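Local coordinates for protein 4-carboxymuconolactone decarboxylase (Sinorhizobium meliloti, PDB 4G9Q) that probably acts as a decarboxylase of benzoate degradation or in a peroxiredoxin-type reaction of its family, and assembles as an all-helical trimer, at residues Gln55-Gln59 and Arg60-Asp64; Ala90-Leu93 and Thr94-Asp98; Val259-Ala262 and Val263-Arg267. All coordinates share one frame; numbering follows the deposited sequence.

Contact 1 (Gln55-Gln59 and Arg60-Asp64)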
# COMPACT_ATOMS: atom_id res chain seq x y z
N GLN A 55 10.28 -23.39 -5.70
CA GLN A 55 11.64 -23.81 -5.35
C GLN A 55 12.33 -22.80 -4.44
O GLN A 55 12.93 -23.18 -3.43
CB GLN A 55 12.47 -24.03 -6.62
CG GLN A 55 13.80 -24.70 -6.36
CD GLN A 55 13.66 -26.20 -6.29
OE1 GLN A 55 13.12 -26.75 -5.33
NE2 GLN A 55 14.14 -26.88 -7.33
N TYR A 56 12.24 -21.52 -4.81
CA TYR A 56 12.83 -20.45 -4.00
C TYR A 56 12.22 -20.38 -2.60
O TYR A 56 12.92 -20.14 -1.62
CB TYR A 56 12.68 -19.10 -4.70
CG TYR A 56 13.60 -18.84 -5.87
CD1 TYR A 56 14.91 -19.32 -5.89
CD2 TYR A 56 13.18 -18.05 -6.94
CE1 TYR A 56 15.77 -19.04 -6.97
CE2 TYR A 56 14.02 -17.78 -8.02
CZ TYR A 56 15.31 -18.27 -8.02
OH TYR A 56 16.14 -17.99 -9.08
N THR A 57 10.91 -20.60 -2.52
CA THR A 57 10.22 -20.60 -1.22
C THR A 57 10.83 -21.66 -0.31
O THR A 57 11.18 -21.38 0.85
CB THR A 57 8.70 -20.85 -1.39
OG1 THR A 57 8.13 -19.80 -2.18
CG2 THR A 57 8.00 -20.88 -0.02
N GLN A 58 10.97 -22.86 -0.85
CA GLN A 58 11.52 -23.98 -0.09
C GLN A 58 12.99 -23.79 0.25
O GLN A 58 13.38 -23.86 1.42
CB GLN A 58 11.29 -25.30 -0.84
CG GLN A 58 9.82 -25.65 -1.07
CD GLN A 58 8.97 -25.55 0.19
OE1 GLN A 58 7.90 -24.93 0.19
NE2 GLN A 58 9.45 -26.16 1.28
N GLN A 59 13.81 -23.52 -0.77
CA GLN A 59 15.26 -23.51 -0.58
C GLN A 59 15.82 -22.23 0.03
O GLN A 59 16.76 -22.29 0.82
CB GLN A 59 15.97 -23.82 -1.89
CG GLN A 59 15.65 -25.21 -2.43
CD GLN A 59 16.48 -25.58 -3.63
OE1 GLN A 59 17.14 -24.73 -4.23
NE2 GLN A 59 16.44 -26.86 -4.01
N ARG A 60 15.26 -21.08 -0.35
CA ARG A 60 15.78 -19.79 0.10
C ARG A 60 15.01 -19.24 1.29
O ARG A 60 15.60 -18.97 2.34
CB ARG A 60 15.78 -18.78 -1.04
CG ARG A 60 16.70 -19.17 -2.17
CD ARG A 60 16.75 -18.10 -3.24
NE ARG A 60 17.88 -18.35 -4.12
CZ ARG A 60 18.22 -17.58 -5.16
NH1 ARG A 60 17.52 -16.51 -5.48
NH2 ARG A 60 19.29 -17.91 -5.87
N LEU A 61 13.70 -19.07 1.14
CA LEU A 61 12.90 -18.45 2.20
C LEU A 61 12.89 -19.33 3.45
O LEU A 61 13.33 -18.90 4.52
CB LEU A 61 11.48 -18.13 1.72
CG LEU A 61 10.61 -17.35 2.71
CD1 LEU A 61 11.28 -16.04 3.14
CD2 LEU A 61 9.23 -17.13 2.12
N TYR A 62 12.41 -20.56 3.31
CA TYR A 62 12.35 -21.45 4.46
C TYR A 62 13.66 -22.15 4.77
O TYR A 62 13.99 -22.35 5.95
CB TYR A 62 11.18 -22.42 4.31
CG TYR A 62 9.91 -21.76 4.73
CD1 TYR A 62 9.50 -21.79 6.07
CD2 TYR A 62 9.14 -21.02 3.83
CE1 TYR A 62 8.35 -21.16 6.48
CE2 TYR A 62 7.98 -20.38 4.23
CZ TYR A 62 7.59 -20.45 5.56
OH TYR A 62 6.45 -19.82 5.97
N GLY A 63 14.43 -22.48 3.74
CA GLY A 63 15.66 -23.25 3.90
C GLY A 63 16.86 -22.43 4.33
O GLY A 63 17.85 -22.98 4.85
N ASP A 64 16.80 -21.11 4.12
CA ASP A 64 17.91 -20.23 4.45
C ASP A 64 17.51 -19.08 5.37
O ASP A 64 17.96 -19.02 6.51
CB ASP A 64 18.60 -19.73 3.17
CG ASP A 64 20.03 -19.27 3.41
OD1 ASP A 64 20.22 -18.17 3.97
OD2 ASP A 64 20.96 -20.00 3.03
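Tyr56 and Arg60 lie alongside each other, four residues apart on helix 51-65, with both side chains pointing the same way. In Arg60, CG is anti to the carbonyl carbon (chi1 -64°), and from there the chain runs extended, carrying CD and then the guanidinium past the CD1-CE1 side of the tyrosine ring. CD comes 3.4 Å from Tyr56 CD1, and further out Arg60 CZ stands 3.4 Å from Tyr56 CE1. Tyr56 CE1 sits over the centre of one guanidinium face, with the two planes 23° apart; the ring thus meets the guanidinium chiefly through its CD1-CE1 side.

Beneath this pair the helix widens into a pi-type turn. Tyr56 O is gripped twice, by Arg60 N at 2.8 Å and by Leu61 N at 3.1 Å. The next bond, Tyr62 N to Thr57 O at 2.9 Å, again spans five residues and is nearly straight at hydrogen (169°); that from Gly63 N to Gln58 O is weak. Gly63, having no side chain, lets Gln59 O approach its CA to 3.4 Å. On another flank of the helix, Tyr62 runs beside Thr57: Thr57 O meets the ring edge in plane, and Thr57 CG2 lies 4.0 Å from Tyr62 CD2.

The charged tip of Arg60 reaches a second subunit, where NH2 forms a salt bridge with Asp191 and NH1 bonds Tyr119 OH; Tyr119 of that subunit also meets Tyr56 edge-to-face. The chemistry is that of a guanidinium with a tyrosine ring over one face and an acid of the second subunit at its NH2, held at both nitrogens in a way that would fix its rotation and link this helix to the neighbouring subunit.

Contact 2 (Ala90-Leu93 and Thr94-Asp98)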
# COMPACT_ATOMS: atom_id res chain seq x y z
N ALA A 90 -3.78 -10.20 4.94
CA ALA A 90 -4.42 -10.96 6.01
C ALA A 90 -4.77 -12.43 5.71
O ALA A 90 -4.67 -13.25 6.61
CB ALA A 90 -5.65 -10.22 6.55
N PRO A 91 -5.15 -12.77 4.45
CA PRO A 91 -5.43 -14.19 4.15
C PRO A 91 -4.30 -15.16 4.50
O PRO A 91 -4.58 -16.29 4.94
CB PRO A 91 -5.67 -14.18 2.64
CG PRO A 91 -6.24 -12.84 2.38
CD PRO A 91 -5.55 -11.90 3.33
N ALA A 92 -3.06 -14.73 4.31
CA ALA A 92 -1.87 -15.54 4.63
C ALA A 92 -1.74 -15.81 6.13
O ALA A 92 -0.97 -16.69 6.55
CB ALA A 92 -0.62 -14.84 4.11
N LEU A 93 -2.50 -15.06 6.94
CA LEU A 93 -2.41 -15.12 8.39
C LEU A 93 -2.87 -16.42 9.01
O LEU A 93 -2.40 -16.79 10.08
CB LEU A 93 -3.18 -13.96 9.03
CG LEU A 93 -2.49 -12.87 9.84
CD1 LEU A 93 -1.01 -12.68 9.56
CD2 LEU A 93 -3.27 -11.56 9.67
N THR A 94 -3.81 -17.12 8.37
CA THR A 94 -4.26 -18.40 8.91
C THR A 94 -3.05 -19.33 9.05
O THR A 94 -2.82 -19.91 10.12
CB THR A 94 -5.37 -19.04 8.05
OG1 THR A 94 -6.43 -18.09 7.88
CG2 THR A 94 -5.93 -20.29 8.72
N TYR A 95 -2.27 -19.44 7.98
CA TYR A 95 -1.05 -20.24 8.01
C TYR A 95 -0.01 -19.64 8.94
O TYR A 95 0.55 -20.34 9.79
CB TYR A 95 -0.48 -20.42 6.59
CG TYR A 95 0.87 -21.09 6.58
CD1 TYR A 95 0.98 -22.48 6.68
CD2 TYR A 95 2.04 -20.34 6.51
CE1 TYR A 95 2.23 -23.10 6.68
CE2 TYR A 95 3.28 -20.94 6.51
CZ TYR A 95 3.37 -22.32 6.60
OH TYR A 95 4.61 -22.91 6.61
N TYR A 96 0.25 -18.34 8.79
CA TYR A 96 1.34 -17.72 9.54
C TYR A 96 1.08 -17.55 11.04
O TYR A 96 2.01 -17.63 11.83
CB TYR A 96 1.82 -16.42 8.88
CG TYR A 96 2.82 -16.70 7.78
CD1 TYR A 96 4.12 -17.10 8.08
CD2 TYR A 96 2.45 -16.61 6.44
CE1 TYR A 96 5.04 -17.39 7.07
CE2 TYR A 96 3.36 -16.89 5.43
CZ TYR A 96 4.65 -17.28 5.75
OH TYR A 96 5.55 -17.56 4.75
N ALA A 97 -0.19 -17.35 11.41
CA ALA A 97 -0.55 -17.30 12.83
C ALA A 97 -0.42 -18.67 13.47
O ALA A 97 0.05 -18.79 14.60
CB ALA A 97 -1.96 -16.73 13.03
N ASP A 98 -0.83 -19.71 12.74
CA ASP A 98 -0.65 -21.09 13.20
C ASP A 98 0.83 -21.38 13.43
O ASP A 98 1.22 -21.94 14.46
CB ASP A 98 -1.25 -22.10 12.21
CG ASP A 98 -1.04 -23.54 12.65
OD1 ASP A 98 -1.81 -24.02 13.51
OD2 ASP A 98 -0.10 -24.19 12.15
O HOH W 1 -3.22 -18.83 5.30
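Tyr96 sets its ring edge against the carbonyl oxygen of Ala92, one helical turn earlier. With chi1 at -84°, its CB stays 3.6 Å from Ala92 O, and CG lies slightly farther from the same oxygen. CD2 comes within 3.4 Å of Ala92 O, which sits near the ring plane. The same CD2 is 4.2 Å from Ala92 CB. One ring face is covered by the preceding tyrosine: Tyr95 CD2 stands above the centre of the Tyr96 ring, while Tyr96 CD2 lies in plane at the edge of the Tyr95 ring. Beyond this the ring packs on Thr80 and Leu84 of helix 73-86, and at the tip OH bonds the hydroxyls of both Tyr62 and Tyr247.

This is the N-terminal turn of helix 93-102 in the all-alpha carboxymuconolactone decarboxylase fold, joined to helix 73-86 by the loop before it. The carbonyl that takes the Tyr96 edge also accepts Tyr96 N at 3.0 Å. One step earlier the direct bond is replaced by a water, which donates to Pro91 O and accepts from Tyr95 N, both at 2.9 Å; Arg40 NH2 is a further donor to Pro91 O.

Packing is tight at the next position. Ala97 N reaches Leu93 O at 2.6 Å, and Ala97 CB lies just 3.0 Å from the same oxygen. Leu93 itself packs against Leu84 and Ile85 of helix 73-86 and Pro132 and Val133 of helix 130-139, while Ala97 packs on Ala136 of the latter helix.

Contact 3 (Val259-Ala262 and Val263-Arg267)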
# COMPACT_ATOMS: atom_id res chain seq x y z
N VAL A 259 18.57 4.56 7.45
CA VAL A 259 17.97 4.95 8.72
C VAL A 259 18.61 4.15 9.86
O VAL A 259 19.05 4.72 10.86
CB VAL A 259 16.43 4.76 8.73
CG1 VAL A 259 15.83 5.36 10.00
CG2 VAL A 259 15.81 5.39 7.50
N ALA A 260 18.67 2.84 9.69
CA ALA A 260 19.32 1.95 10.66
C ALA A 260 20.80 2.31 10.87
O ALA A 260 21.27 2.37 12.01
CB ALA A 260 19.18 0.50 10.23
N LYS A 261 21.51 2.56 9.77
CA LYS A 261 22.93 2.95 9.84
C LYS A 261 23.11 4.21 10.69
O LYS A 261 24.00 4.26 11.55
CB LYS A 261 23.50 3.19 8.44
CG LYS A 261 24.99 3.53 8.43
CD LYS A 261 25.53 3.65 7.02
CE LYS A 261 27.04 3.85 7.04
NZ LYS A 261 27.58 4.04 5.67
N ALA A 262 22.27 5.21 10.45
CA ALA A 262 22.34 6.48 11.17
C ALA A 262 22.08 6.29 12.66
O ALA A 262 22.76 6.88 13.50
CB ALA A 262 21.37 7.48 10.57
N VAL A 263 21.09 5.45 12.98
CA VAL A 263 20.77 5.12 14.37
C VAL A 263 21.95 4.44 15.05
O VAL A 263 22.36 4.85 16.13
CB VAL A 263 19.49 4.26 14.48
CG1 VAL A 263 19.32 3.71 15.89
CG2 VAL A 263 18.26 5.08 14.09
N PHE A 264 22.50 3.41 14.41
CA PHE A 264 23.63 2.67 15.01
C PHE A 264 24.82 3.60 15.27
O PHE A 264 25.46 3.53 16.32
CB PHE A 264 24.06 1.49 14.12
CG PHE A 264 23.00 0.44 13.90
CD1 PHE A 264 21.96 0.25 14.81
CD2 PHE A 264 23.07 -0.39 12.78
CE1 PHE A 264 20.98 -0.73 14.59
CE2 PHE A 264 22.11 -1.38 12.56
CZ PHE A 264 21.06 -1.55 13.46
N GLU A 265 25.09 4.48 14.31
CA GLU A 265 26.22 5.40 14.42
C GLU A 265 26.00 6.44 15.50
O GLU A 265 26.92 6.78 16.24
CB GLU A 265 26.52 6.06 13.07
CG GLU A 265 27.10 5.09 12.05
CD GLU A 265 27.57 5.75 10.77
OE1 GLU A 265 27.32 6.97 10.58
OE2 GLU A 265 28.20 5.05 9.95
N LYS A 266 24.76 6.93 15.60
CA LYS A 266 24.42 7.94 16.60
C LYS A 266 24.55 7.40 18.03
O LYS A 266 24.98 8.13 18.92
CB LYS A 266 23.01 8.50 16.36
CG LYS A 266 22.54 9.53 17.37
CD LYS A 266 22.82 10.95 16.91
CE LYS A 266 22.16 11.95 17.85
NZ LYS A 266 22.54 13.35 17.50
N ARG A 267 24.20 6.12 18.24
CA ARG A 267 24.31 5.50 19.57
C ARG A 267 25.76 5.34 20.00
O ARG A 267 26.04 5.16 21.19
CB ARG A 267 23.59 4.14 19.68
CG ARG A 267 22.50 3.86 18.65
CD ARG A 267 21.13 3.55 19.25
NE ARG A 267 21.10 2.64 20.40
CZ ARG A 267 20.16 2.69 21.35
NH1 ARG A 267 19.20 3.59 21.28
NH2 ARG A 267 20.19 1.84 22.37
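Four successive i-to-i+4 bonds, from Val263 N to Val259 O through to Lys266 N to Ala262 O, keep this part of helix 250-267 regular, with lengths of 2.9 to 3.0 Å. The second carbonyl has a double role. Ala260 O accepts Phe264 N and also lies over one face of the Phe264 ring, offset toward the rim, 3.2 Å from CG. The first torsion of Phe264 (chi1 -61°) lays the ring back over the preceding turn, where CE2 meets Ala260 CB at 4.2 Å.

Lys261 extends fully from CB to NZ and crosses Glu265. Its CE touches Glu265 OE2 at 3.4 Å, but NZ stays 4.4 Å from that oxygen, beyond a salt bridge, and bonds instead to Gln172 O of a second subunit. Val263 CG2 rests on Val259 O at 3.3 Å, and the valine packs on Asn225 of helix 220-229.

Ala260 and Val263 facing neighbouring helices, with Ala262, Glu265 and Lys266 toward solvent, make this an amphipathic C-terminal helix of an all-alpha fold, here bordering a subunit interface.

How the contacts relate
Contacts 1 and 2 lie in the same carboxymuconolactone decarboxylase family region and, with centres about 18 Å apart, meet through their tyrosines: Tyr62 OH of 55-64 lies 2.7 Å from Tyr96 OH of 90-98, a probable hydrogen bond, and 3.4 Å from Tyr95 CE2. Contact 3 stands apart from both, its nearest atoms about 19 Å from contact 1 and about 23 Å from contact 2, on the other side of the chain's centre from the latter. Contacts 1 and 3 both reach a second subunit, whereas no other chain of the trimer touches contact 2, which ties helix 93-102 to helices of its own subunit.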